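Local coordinates for protein HTH-type transcriptional regulator gadX (PDB 3MKL) that activates about fifteen acid-resistance genes, among them gadA, gadB and gadC, as a sequence-specific DNA-binding regulator, and can repress gadW under some conditions, at residues C58-A63 / R94-M99; L64-I69 / K75-S80; T14-N17 / E23-L26; T10-V15 / A27-E32. All blocks are in the same frame, centred on the assembly; numbering follows the deposited sequence. Where two conformers were deposited one is given.

Interaction 1 of 4, residues C58-A63 / R94-M99; sequences CRMQRA and RNYYGM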
loop_
_atom_site.group_PDB
_atom_site.type_symbol
_atom_site.label_atom_id
_atom_site.label_comp_id
_atom_site.label_asym_id
_atom_site.label_seq_id
_atom_site.Cartn_x
_atom_site.Cartn_y
_atom_site.Cartn_z
ATOM N N CYS A 58 2.911 0.233 1.283
ATOM C CA CYS A 58 3.169 0.552 -0.112
ATOM C C CYS A 58 2.229 1.662 -0.593
ATOM O O CYS A 58 2.630 2.576 -1.294
ATOM C CB CYS A 58 2.962 -0.702 -0.959
ATOM S SG CYS A 58 4.249 -1.948 -0.786
ATOM N N ARG A 59 0.969 1.579 -0.206
ATOM C CA ARG A 59 0.024 2.561 -0.672
ATOM C C ARG A 59 0.260 3.931 -0.020
ATOM O O ARG A 59 0.121 4.963 -0.685
ATOM C CB ARG A 59 -1.420 2.072 -0.481
ATOM C CG ARG A 59 -1.771 0.984 -1.443
ATOM C CD ARG A 59 -3.117 0.343 -1.177
ATOM N NE ARG A 59 -3.479 -0.401 -2.369
ATOM C CZ ARG A 59 -4.441 -1.303 -2.445
ATOM N NH1 ARG A 59 -4.667 -1.896 -3.597
ATOM N NH2 ARG A 59 -5.176 -1.596 -1.386
HETATM N N MSE A 60 0.626 3.958 1.263
HETATM C CA MSE A 60 0.957 5.245 1.897
HETATM C C MSE A 60 2.200 5.858 1.286
HETATM O O MSE A 60 2.306 7.079 1.172
HETATM C CB MSE A 60 1.109 5.128 3.415
HETATM C CG MSE A 60 -0.143 4.719 4.135
HETATM SE SE MSE A 60 -1.662 5.887 3.825
HETATM C CE MSE A 60 -2.623 4.999 2.412
ATOM N N GLN A 61 3.136 5.010 0.882
ATOM C CA GLN A 61 4.371 5.500 0.302
ATOM C C GLN A 61 4.104 6.150 -1.055
ATOM O O GLN A 61 4.721 7.176 -1.390
ATOM C CB GLN A 61 5.405 4.374 0.222
ATOM C CG GLN A 61 6.020 4.036 1.599
ATOM C CD GLN A 61 7.046 2.903 1.557
ATOM O OE1 GLN A 61 6.922 1.961 0.786
ATOM N NE2 GLN A 61 8.056 2.995 2.401
ATOM N N ARG A 62 3.175 5.570 -1.818
ATOM C CA ARG A 62 2.789 6.104 -3.126
ATOM C C ARG A 62 1.973 7.379 -2.974
ATOM O O ARG A 62 2.108 8.310 -3.777
ATOM C CB ARG A 62 2.010 5.066 -3.935
ATOM C CG ARG A 62 1.729 5.465 -5.384
ATOM C CD ARG A 62 3.012 5.563 -6.223
ATOM N NE ARG A 62 3.893 4.408 -6.023
ATOM C CZ ARG A 62 4.047 3.403 -6.887
ATOM N NH1 ARG A 62 3.388 3.396 -8.039
ATOM N NH2 ARG A 62 4.871 2.404 -6.598
ATOM N N ALA A 63 1.134 7.418 -1.934
ATOM C CA ALA A 63 0.307 8.586 -1.640
ATOM C C ALA A 63 1.130 9.856 -1.454
ATOM O O ALA A 63 0.682 10.926 -1.848
ATOM C CB ALA A 63 -0.578 8.339 -0.437
ATOM N N ARG A 94 -4.026 9.444 7.860
ATOM C CA ARG A 94 -3.882 10.097 9.159
ATOM C C ARG A 94 -3.216 9.198 10.217
ATOM O O ARG A 94 -2.407 9.686 10.994
ATOM C CB ARG A 94 -5.202 10.684 9.654
ATOM C CG ARG A 94 -5.043 11.411 10.976
ATOM C CD ARG A 94 -6.188 12.367 11.305
ATOM N NE ARG A 94 -7.390 11.629 11.660
ATOM C CZ ARG A 94 -8.483 11.561 10.903
ATOM N NH1 ARG A 94 -8.563 12.214 9.744
ATOM N NH2 ARG A 94 -9.510 10.843 11.313
ATOM N N ASN A 95 -3.554 7.902 10.243
ATOM C CA ASN A 95 -2.909 6.955 11.144
ATOM C C ASN A 95 -1.428 6.831 10.841
ATOM O O ASN A 95 -0.609 6.814 11.745
ATOM C CB ASN A 95 -3.547 5.561 11.059
ATOM C CG ASN A 95 -4.705 5.386 12.004
ATOM O OD1 ASN A 95 -5.069 6.303 12.747
ATOM N ND2 ASN A 95 -5.284 4.186 12.006
ATOM N N TYR A 96 -1.107 6.729 9.553
ATOM C CA TYR A 96 0.256 6.535 9.106
ATOM C C TYR A 96 1.146 7.781 9.253
ATOM O O TYR A 96 2.330 7.652 9.535
ATOM C CB TYR A 96 0.256 6.072 7.644
ATOM C CG TYR A 96 1.495 5.279 7.257
ATOM C CD1 TYR A 96 1.519 3.891 7.382
ATOM C CD2 TYR A 96 2.648 5.915 6.760
ATOM C CE1 TYR A 96 2.652 3.152 7.038
ATOM C CE2 TYR A 96 3.781 5.172 6.401
ATOM C CZ TYR A 96 3.762 3.796 6.542
ATOM O OH TYR A 96 4.840 3.053 6.207
ATOM N N TYR A 97 0.589 8.976 9.068
ATOM C CA TYR A 97 1.416 10.204 8.972
ATOM C C TYR A 97 1.148 11.256 10.065
ATOM O O TYR A 97 1.935 12.186 10.260
ATOM C CB TYR A 97 1.284 10.822 7.571
ATOM C CG TYR A 97 1.952 10.014 6.483
ATOM C CD1 TYR A 97 1.224 9.496 5.395
ATOM C CD2 TYR A 97 3.325 9.758 6.536
ATOM C CE1 TYR A 97 1.884 8.765 4.381
ATOM C CE2 TYR A 97 3.969 9.027 5.543
ATOM C CZ TYR A 97 3.252 8.530 4.484
ATOM O OH TYR A 97 3.955 7.802 3.528
ATOM N N GLY A 98 0.020 11.097 10.756
ATOM C CA GLY A 98 -0.321 11.905 11.913
ATOM C C GLY A 98 -1.231 13.042 11.521
ATOM O O GLY A 98 -1.670 13.802 12.368
HETATM N N MSE A 99 -1.504 13.154 10.226
HETATM C CA MSE A 99 -2.273 14.265 9.678
HETATM C C MSE A 99 -3.088 13.781 8.486
HETATM O O MSE A 99 -2.763 12.762 7.888
HETATM C CB MSE A 99 -1.337 15.409 9.250
HETATM C CG MSE A 99 -0.188 14.947 8.366
HETATM SE SE MSE A 99 0.960 16.383 7.711
HETATM C CE MSE A 99 0.930 17.579 9.269
#
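In the second of the two helix-turn-helix units of this AraC/XylS-type DNA-binding domain, Y96 and Y97 near the end of helix 86-97 meet M60, a selenomethionine on the long helix 51-67 that joins the two units. Helix 86-97 holds the place of the recognition helix in the predicted motif. M60 CB lies over one face of the Y96 ring, a CH-pi contact 3.9 Å from CB to the ring centroid and 15° off the normal. CG follows over the same ring, 3.6 Å from Y96 CG. Bends at chi2 and chi3 then turn the chain away, leaving M60 SE oblique to that ring at 5.5 Å from its centroid, a distant Met-aromatic contact. The buried end of this flexible side chain packs on F89, V92 and F93, a place that suits a long, pliable apolar residue. Y96 CD2 stands 3.5 Å above the plane of the Y97 ring, toward its rim. Y97 also packs CE1 against M60 CB at 3.8 Å. M60 O lies at the Y97 ring edge, in plane, 3.0 Å from Y97 OH, a weak hydrogen bond at most, as the hydroxyl proton may go to another acceptor.

Interaction 2 of 4, residues L64-I69 / K75-S80; sequences LQLIVI and KRVAVS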
loop_
_atom_site.group_PDB
_atom_site.type_symbol
_atom_site.label_atom_id
_atom_site.label_comp_id
_atom_site.label_asym_id
_atom_site.label_seq_id
_atom_site.Cartn_x
_atom_site.Cartn_y
_atom_site.Cartn_z
ATOM N N LEU A 64 2.316 9.739 -0.856
ATOM C CA LEU A 64 3.228 10.890 -0.702
ATOM C C LEU A 64 3.667 11.490 -2.030
ATOM O O LEU A 64 3.812 12.702 -2.138
ATOM C CB LEU A 64 4.471 10.524 0.121
ATOM C CG LEU A 64 4.503 11.173 1.503
ATOM C CD1 LEU A 64 3.156 11.034 2.193
ATOM C CD2 LEU A 64 5.639 10.620 2.354
ATOM N N GLN A 65 3.861 10.635 -3.032
ATOM C CA GLN A 65 4.324 11.061 -4.355
ATOM C C GLN A 65 3.241 11.788 -5.152
ATOM O O GLN A 65 3.550 12.660 -5.956
ATOM C CB GLN A 65 4.831 9.853 -5.154
ATOM C CG GLN A 65 5.897 9.037 -4.440
ATOM C CD GLN A 65 6.524 7.971 -5.318
ATOM O OE1 GLN A 65 5.844 7.287 -6.098
ATOM N NE2 GLN A 65 7.837 7.812 -5.184
ATOM N N LEU A 66 1.977 11.433 -4.930
ATOM C CA LEU A 66 0.878 11.960 -5.748
ATOM C C LEU A 66 0.215 13.205 -5.148
ATOM O O LEU A 66 -0.315 14.069 -5.859
ATOM C CB LEU A 66 -0.174 10.871 -5.997
ATOM C CG LEU A 66 0.262 9.478 -6.482
ATOM C CD1 LEU A 66 -0.935 8.581 -6.605
ATOM C CD2 LEU A 66 1.032 9.548 -7.807
ATOM N N ILE A 67 0.259 13.293 -3.830
ATOM C CA ILE A 67 -0.417 14.359 -3.126
ATOM C C ILE A 67 0.168 15.738 -3.470
ATOM O O ILE A 67 -0.537 16.742 -3.372
ATOM C CB ILE A 67 -0.432 14.067 -1.601
ATOM C CG1 ILE A 67 -1.572 14.793 -0.911
ATOM C CG2 ILE A 67 0.950 14.266 -0.973
ATOM C CD1 ILE A 67 -2.298 13.868 0.010
ATOM N N VAL A 68 1.428 15.770 -3.909
ATOM C CA VAL A 68 2.156 17.022 -4.194
ATOM C C VAL A 68 1.873 17.577 -5.601
ATOM O O VAL A 68 2.125 18.746 -5.876
ATOM C CB VAL A 68 3.696 16.825 -3.992
ATOM C CG1 VAL A 68 4.506 18.019 -4.527
ATOM C CG2 VAL A 68 4.016 16.594 -2.528
ATOM N N ILE A 69 1.350 16.747 -6.496
ATOM C CA ILE A 69 1.156 17.197 -7.872
ATOM C C ILE A 69 -0.069 18.112 -7.985
ATOM O O ILE A 69 -1.125 17.869 -7.366
ATOM C CB ILE A 69 1.246 16.037 -8.924
ATOM C CG1 ILE A 69 0.088 15.034 -8.805
ATOM C CG2 ILE A 69 2.605 15.326 -8.799
ATOM C CD1 ILE A 69 0.270 13.729 -9.654
ATOM N N LYS A 75 -9.252 12.893 -3.584
ATOM C CA LYS A 75 -10.083 11.888 -4.271
ATOM C C LYS A 75 -9.318 11.106 -5.345
ATOM O O LYS A 75 -9.420 9.890 -5.430
ATOM C CB LYS A 75 -11.295 12.591 -4.911
ATOM C CG LYS A 75 -12.553 11.727 -5.019
ATOM C CD LYS A 75 -13.818 12.595 -4.956
ATOM C CE LYS A 75 -14.465 12.780 -6.332
ATOM N NZ LYS A 75 -15.037 11.495 -6.854
ATOM N N ARG A 76 -8.551 11.829 -6.151
ATOM C CA ARG A 76 -7.735 11.277 -7.220
ATOM C C ARG A 76 -6.597 10.434 -6.662
ATOM O O ARG A 76 -6.286 9.370 -7.192
ATOM C CB ARG A 76 -7.175 12.436 -8.060
ATOM C CG ARG A 76 -5.702 12.316 -8.482
ATOM C CD ARG A 76 -5.517 11.413 -9.708
ATOM N NE ARG A 76 -6.677 11.411 -10.614
ATOM C CZ ARG A 76 -7.090 12.455 -11.335
ATOM N NH1 ARG A 76 -8.146 12.334 -12.126
ATOM N NH2 ARG A 76 -6.462 13.621 -11.261
ATOM N N VAL A 77 -5.965 10.925 -5.602
ATOM C CA VAL A 77 -4.869 10.210 -4.990
ATOM C C VAL A 77 -5.358 8.844 -4.496
ATOM O O VAL A 77 -4.714 7.825 -4.725
ATOM C CB VAL A 77 -4.238 11.012 -3.836
ATOM C CG1 VAL A 77 -3.036 10.251 -3.265
ATOM C CG2 VAL A 77 -3.799 12.379 -4.315
ATOM N N ALA A 78 -6.507 8.828 -3.845
ATOM C CA ALA A 78 -7.009 7.618 -3.226
ATOM C C ALA A 78 -7.232 6.562 -4.295
ATOM O O ALA A 78 -6.828 5.416 -4.135
ATOM C CB ALA A 78 -8.305 7.906 -2.467
ATOM N N VAL A 79 -7.863 6.965 -5.395
ATOM C CA VAL A 79 -8.184 6.046 -6.497
ATOM C C VAL A 79 -6.907 5.506 -7.127
ATOM O O VAL A 79 -6.841 4.323 -7.470
ATOM C CB VAL A 79 -9.115 6.707 -7.582
ATOM C CG1 VAL A 79 -9.388 5.748 -8.720
ATOM C CG2 VAL A 79 -10.442 7.176 -6.951
ATOM N N SER A 80 -5.899 6.365 -7.248
ATOM C CA SER A 80 -4.619 5.972 -7.827
ATOM C C SER A 80 -3.824 5.001 -6.937
ATOM O O SER A 80 -2.940 4.282 -7.434
ATOM C CB SER A 80 -3.759 7.198 -8.135
ATOM O OG SER A 80 -4.489 8.205 -8.809
#
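L66, I67, V77 and S80 form the packing between helix 51-67 and helix 74-80, the first helix of the predicted second helix-turn-helix motif. The backbones come near each other at L66 and V77, whose CA atoms are 6.1 Å apart.

The apolar contacts are made by short or branched groups. V77 points into the contact and divides its two methyls: CG1 rests on L66 CB at 4.0 Å, while CG2 reaches the backbone of the next residue, 4.1 Å from I67 CA. With V77 CG1 anti to the backbone N (chi1 -177°), both branches face the long helix, an arrangement well suited to a compact beta-branched residue. L66 runs further along the opposite helix. Its chain is extended at chi2 (178°), which carries CD1 to S80 CB, and the 3.5 Å between these two carbons is tighter than usual van der Waals packing. I67 turns its side chain past this contact to P101 and Y104 of helix 101-107.

The polar contact is internal to helix 74-80. S80 OG donates to R76 O over 2.7 Å, approaching from above the carbonyl plane, 35° out of it. S80 N bonds the same oxygen at 3.0 Å from the opposite face, so two donors one turn later grip R76 O.

No hydrogen bond joins the two segments. With its hydroxyl proton used on its own helix, S80 asks nothing polar of the leucine methyl that packs on its CB, and what joins the two segments is van der Waals packing of apolar groups.

Interaction 3 of 4, residues T14-N17 / E23-L26; sequences TVIN and EWTL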
loop_
_atom_site.group_PDB
_atom_site.type_symbol
_atom_site.label_atom_id
_atom_site.label_comp_id
_atom_site.label_asym_id
_atom_site.label_seq_id
_atom_site.Cartn_x
_atom_site.Cartn_y
_atom_site.Cartn_z
ATOM N N THR A 14 7.860 -5.561 -3.796
ATOM C CA THR A 14 8.211 -5.440 -5.223
ATOM C C THR A 14 7.053 -5.864 -6.150
ATOM O O THR A 14 6.819 -5.246 -7.185
ATOM C CB THR A 14 9.509 -6.208 -5.594
ATOM O OG1 THR A 14 10.577 -5.801 -4.722
ATOM C CG2 THR A 14 9.908 -5.911 -7.079
ATOM N N VAL A 15 6.344 -6.925 -5.775
ATOM C CA VAL A 15 5.178 -7.345 -6.522
ATOM C C VAL A 15 4.122 -6.235 -6.481
ATOM O O VAL A 15 3.647 -5.786 -7.513
ATOM C CB VAL A 15 4.600 -8.640 -5.916
ATOM C CG1 VAL A 15 3.274 -9.011 -6.583
ATOM C CG2 VAL A 15 5.635 -9.747 -5.992
ATOM N N ILE A 16 3.787 -5.789 -5.270
ATOM C CA ILE A 16 2.761 -4.770 -5.046
ATOM C C ILE A 16 3.064 -3.449 -5.771
ATOM O O ILE A 16 2.184 -2.888 -6.409
ATOM C CB ILE A 16 2.561 -4.484 -3.541
ATOM C CG1 ILE A 16 2.127 -5.762 -2.802
ATOM C CG2 ILE A 16 1.559 -3.331 -3.360
ATOM C CD1 ILE A 16 1.980 -5.598 -1.281
ATOM N N ASN A 17 4.303 -2.972 -5.681
ATOM C CA ASN A 17 4.685 -1.697 -6.321
ATOM C C ASN A 17 4.702 -1.700 -7.845
ATOM O O ASN A 17 4.775 -0.630 -8.469
ATOM C CB ASN A 17 6.012 -1.170 -5.773
ATOM C CG ASN A 17 5.857 -0.568 -4.400
ATOM O OD1 ASN A 17 4.819 0.038 -4.101
ATOM N ND2 ASN A 17 6.875 -0.747 -3.537
ATOM N N GLU A 23 -6.166 -4.970 -6.869
ATOM C CA GLU A 23 -6.803 -5.731 -5.821
ATOM C C GLU A 23 -5.916 -6.880 -5.285
ATOM O O GLU A 23 -6.166 -8.060 -5.540
ATOM C CB GLU A 23 -8.125 -6.267 -6.375
ATOM C CG GLU A 23 -9.200 -6.389 -5.338
ATOM C CD GLU A 23 -9.099 -5.270 -4.331
ATOM O OE1 GLU A 23 -9.620 -4.166 -4.623
ATOM O OE2 GLU A 23 -8.473 -5.513 -3.261
ATOM N N TRP A 24 -4.879 -6.547 -4.521
ATOM C CA TRP A 24 -3.953 -7.601 -4.096
ATOM C C TRP A 24 -4.551 -8.443 -2.973
ATOM O O TRP A 24 -5.125 -7.913 -2.026
ATOM C CB TRP A 24 -2.619 -7.006 -3.681
ATOM C CG TRP A 24 -1.806 -6.513 -4.839
ATOM C CD1 TRP A 24 -1.469 -5.209 -5.118
ATOM C CD2 TRP A 24 -1.198 -7.315 -5.873
ATOM N NE1 TRP A 24 -0.699 -5.152 -6.271
ATOM C CE2 TRP A 24 -0.517 -6.425 -6.749
ATOM C CE3 TRP A 24 -1.177 -8.695 -6.150
ATOM C CZ2 TRP A 24 0.187 -6.871 -7.877
ATOM C CZ3 TRP A 24 -0.473 -9.145 -7.268
ATOM C CH2 TRP A 24 0.201 -8.228 -8.123
ATOM N N THR A 25 -4.452 -9.757 -3.108
ATOM C CA THR A 25 -4.827 -10.662 -2.037
ATOM C C THR A 25 -3.606 -11.539 -1.785
ATOM O O THR A 25 -2.630 -11.477 -2.544
ATOM C CB THR A 25 -5.987 -11.576 -2.435
ATOM O OG1 THR A 25 -5.527 -12.502 -3.426
ATOM C CG2 THR A 25 -7.220 -10.770 -2.998
ATOM N N LEU A 26 -3.675 -12.371 -0.743
ATOM C CA LEU A 26 -2.561 -13.251 -0.367
ATOM C C LEU A 26 -2.237 -14.219 -1.508
ATOM O O LEU A 26 -1.080 -14.344 -1.903
ATOM C CB LEU A 26 -2.899 -14.036 0.898
ATOM C CG LEU A 26 -1.925 -15.121 1.348
ATOM C CD1 LEU A 26 -0.606 -14.481 1.932
ATOM C CD2 LEU A 26 -2.615 -16.120 2.346
#
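One face of the W24 indole receives V15 and I16 from the last turns of helix 8-17. V15 CG1 sits over the benzene half in a CH-pi contact, 4.0 Å from the centroid of the six-membered ring and 30° off its normal; its nearest ring atom is W24 CH2 at 3.5 Å. I16 CG1 lies over the pyrrole half on the same face, and I16 CG2 meets the rim at W24 CD1, 4.0 Å away. V15 CG1 is anti to the backbone N (chi1 173°), which sends this methyl out over the ring. At the nitrogen end, W24 NE1 is hydrogen-bonded to N19 O, in the loop leaving helix 8-17. H22 adds an edge-to-face ring contact.

A broad flat side chain with a single N-H suits this place, since it spans two helical residues and still satisfies its polar atom when buried. Just after it, T25 is the N-cap of helix 26-32, with its OG1 bonded to R28 N. W24 thus links the end of helix 8-17 with helix 26-32, where it touches I29 and E32, while I16 continues to L55 on helix 51-67.

Interaction 4 of 4, residues T10-V15 / A27-E32; sequences TRVCTV and ARIASE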
loop_
_atom_site.group_PDB
_atom_site.type_symbol
_atom_site.label_atom_id
_atom_site.label_comp_id
_atom_site.label_asym_id
_atom_site.label_seq_id
_atom_site.Cartn_x
_atom_site.Cartn_y
_atom_site.Cartn_z
ATOM N N THR A 10 10.310 -7.678 1.322
ATOM C CA THR A 10 10.867 -6.940 0.169
ATOM C C THR A 10 10.337 -7.451 -1.172
ATOM O O THR A 10 9.950 -6.655 -2.021
ATOM C CB THR A 10 12.412 -6.973 0.162
ATOM O OG1 THR A 10 12.886 -6.344 1.355
ATOM C CG2 THR A 10 12.992 -6.230 -1.044
ATOM N N ARG A 11 10.310 -8.776 -1.345
ATOM C CA ARG A 11 9.824 -9.392 -2.594
ATOM C C ARG A 11 8.344 -9.139 -2.857
ATOM O O ARG A 11 7.951 -8.948 -4.003
ATOM C CB ARG A 11 10.112 -10.894 -2.622
ATOM C CG ARG A 11 11.572 -11.198 -2.822
ATOM C CD ARG A 11 11.864 -12.624 -2.473
ATOM N NE ARG A 11 11.347 -13.527 -3.495
ATOM C CZ ARG A 11 11.142 -14.828 -3.306
ATOM N NH1 ARG A 11 11.414 -15.377 -2.129
ATOM N NH2 ARG A 11 10.665 -15.577 -4.296
ATOM N N VAL A 12 7.550 -9.157 -1.787
ATOM C CA VAL A 12 6.125 -8.835 -1.795
ATOM C C VAL A 12 5.899 -7.342 -2.115
ATOM O O VAL A 12 5.104 -7.016 -2.976
ATOM C CB VAL A 12 5.459 -9.219 -0.433
ATOM C CG1 VAL A 12 4.070 -8.598 -0.294
ATOM C CG2 VAL A 12 5.368 -10.716 -0.271
ATOM N N CYS A 13 6.601 -6.435 -1.443
ATOM C CA CYS A 13 6.536 -5.008 -1.805
ATOM C C CYS A 13 6.918 -4.775 -3.266
ATOM O O CYS A 13 6.341 -3.916 -3.921
ATOM C CB CYS A 13 7.398 -4.155 -0.871
ATOM S SG CYS A 13 6.723 -4.096 0.814
ATOM N N THR A 14 7.860 -5.561 -3.796
ATOM C CA THR A 14 8.211 -5.440 -5.223
ATOM C C THR A 14 7.053 -5.864 -6.150
ATOM O O THR A 14 6.819 -5.246 -7.185
ATOM C CB THR A 14 9.509 -6.208 -5.594
ATOM O OG1 THR A 14 10.577 -5.801 -4.722
ATOM C CG2 THR A 14 9.908 -5.911 -7.079
ATOM N N VAL A 15 6.344 -6.925 -5.775
ATOM C CA VAL A 15 5.178 -7.345 -6.522
ATOM C C VAL A 15 4.122 -6.235 -6.481
ATOM O O VAL A 15 3.647 -5.786 -7.513
ATOM C CB VAL A 15 4.600 -8.640 -5.916
ATOM C CG1 VAL A 15 3.274 -9.011 -6.583
ATOM C CG2 VAL A 15 5.635 -9.747 -5.992
ATOM N N ALA A 27 -3.271 -14.887 -2.013
ATOM C CA ALA A 27 -3.169 -15.812 -3.133
ATOM C C ALA A 27 -2.584 -15.196 -4.412
ATOM O O ALA A 27 -1.835 -15.854 -5.123
ATOM C CB ALA A 27 -4.529 -16.437 -3.420
ATOM N N ARG A 28 -2.917 -13.952 -4.723
ATOM C CA ARG A 28 -2.454 -13.369 -5.999
ATOM C C ARG A 28 -0.996 -12.965 -5.950
ATOM O O ARG A 28 -0.261 -13.164 -6.919
ATOM C CB ARG A 28 -3.321 -12.197 -6.431
ATOM C CG ARG A 28 -4.733 -12.613 -6.770
ATOM C CD ARG A 28 -5.673 -11.454 -6.667
ATOM N NE ARG A 28 -6.897 -11.742 -7.403
ATOM C CZ ARG A 28 -8.014 -11.021 -7.333
ATOM N NH1 ARG A 28 -8.088 -9.959 -6.539
ATOM N NH2 ARG A 28 -9.060 -11.357 -8.071
ATOM N N ILE A 29 -0.582 -12.398 -4.819
ATOM C CA ILE A 29 0.841 -12.158 -4.547
ATOM C C ILE A 29 1.585 -13.497 -4.583
ATOM O O ILE A 29 2.586 -13.628 -5.259
ATOM C CB ILE A 29 1.069 -11.453 -3.191
ATOM C CG1 ILE A 29 0.526 -10.020 -3.193
ATOM C CG2 ILE A 29 2.570 -11.377 -2.863
ATOM C CD1 ILE A 29 0.284 -9.496 -1.730
ATOM N N ALA A 30 1.070 -14.505 -3.878
ATOM C CA ALA A 30 1.705 -15.825 -3.807
ATOM C C ALA A 30 1.856 -16.468 -5.174
ATOM O O ALA A 30 2.879 -17.094 -5.453
ATOM C CB ALA A 30 0.924 -16.756 -2.889
ATOM N N SER A 31 0.850 -16.331 -6.034
ATOM C CA SER A 31 0.971 -16.906 -7.369
ATOM C C SER A 31 2.098 -16.270 -8.195
ATOM O O SER A 31 2.865 -16.979 -8.855
ATOM C CB SER A 31 -0.371 -16.889 -8.111
ATOM O OG SER A 31 -0.877 -15.581 -8.131
ATOM N N GLU A 32 2.193 -14.945 -8.148
ATOM C CA GLU A 32 3.338 -14.193 -8.701
ATOM C C GLU A 32 4.720 -14.676 -8.205
ATOM O O GLU A 32 5.718 -14.603 -8.927
ATOM C CB GLU A 32 3.204 -12.706 -8.308
ATOM C CG GLU A 32 2.180 -11.919 -9.096
ATOM C CD GLU A 32 2.822 -11.182 -10.267
ATOM O OE1 GLU A 32 2.815 -11.719 -11.407
ATOM O OE2 GLU A 32 3.370 -10.073 -10.038
HETATM O O HOH W 1 2.917 -7.444 -9.996
#
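V12 and I29 bring together helix 8-17 and helix 26-32, the latter being the first helix of the predicted N-terminal helix-turn-helix motif. Their side chains cross at about a right angle, as do the helices themselves: the axes of segments 10-15 and 27-32 pass 10.2 Å apart at 102°. V12 CG2 touches I29 CG2 at 3.9 Å, and V12 CG1 packs on both I29 CG2 and CD1 at 4.1 Å. Both residues offer branched methyls that pack where the two helices cross.

One turn along each helix, V15 turns toward E32. V15 CG1 comes closest to the carboxylate, 3.6 Å from E32 OE2, and also lies 4.0 Å from E32 CG. The E32 chain bends at chi2 (-95°), folding its carboxylate back over V15 rather than straight into solvent. Glutamate suits this exposed border: its CB and CG pack on the valine while its carboxylate can meet water.

Farther out, V12 and I29 both touch L40 of helix 37-46, and V12 also meets L54 and I29 meets Y51 of helix 51-67. Near the start of helix 26-32, R28 NH1 bonds E23 O.

A water bridges the V15 carbonyl and the E32 carboxylate, donating to V15 O over 3.1 Å and to E32 OE2 over 2.7 Å.

The four contacts fall into two pairs, matching the two helix-turn-helix units. Interactions 3 and 4 share V15, their centres only 5 Å apart, and W24 CE3 packs on I29 CG1 at 3.7 Å. Interactions 1 and 2 both use helix 51-67; their centres are 11 Å apart, with L64 CD1 3.4 Å from Y97 CZ. Between the pairs, interaction 1 lies about 21 Å from interaction 4, centre to centre, yet C58 SG comes within 3.6 Å of C13 SG, and C58 CB within 3.8 Å of I16 CG2. Helix 51-67 thus connects the two units, consistent with the paired DNA-binding units of AraC-family regulators.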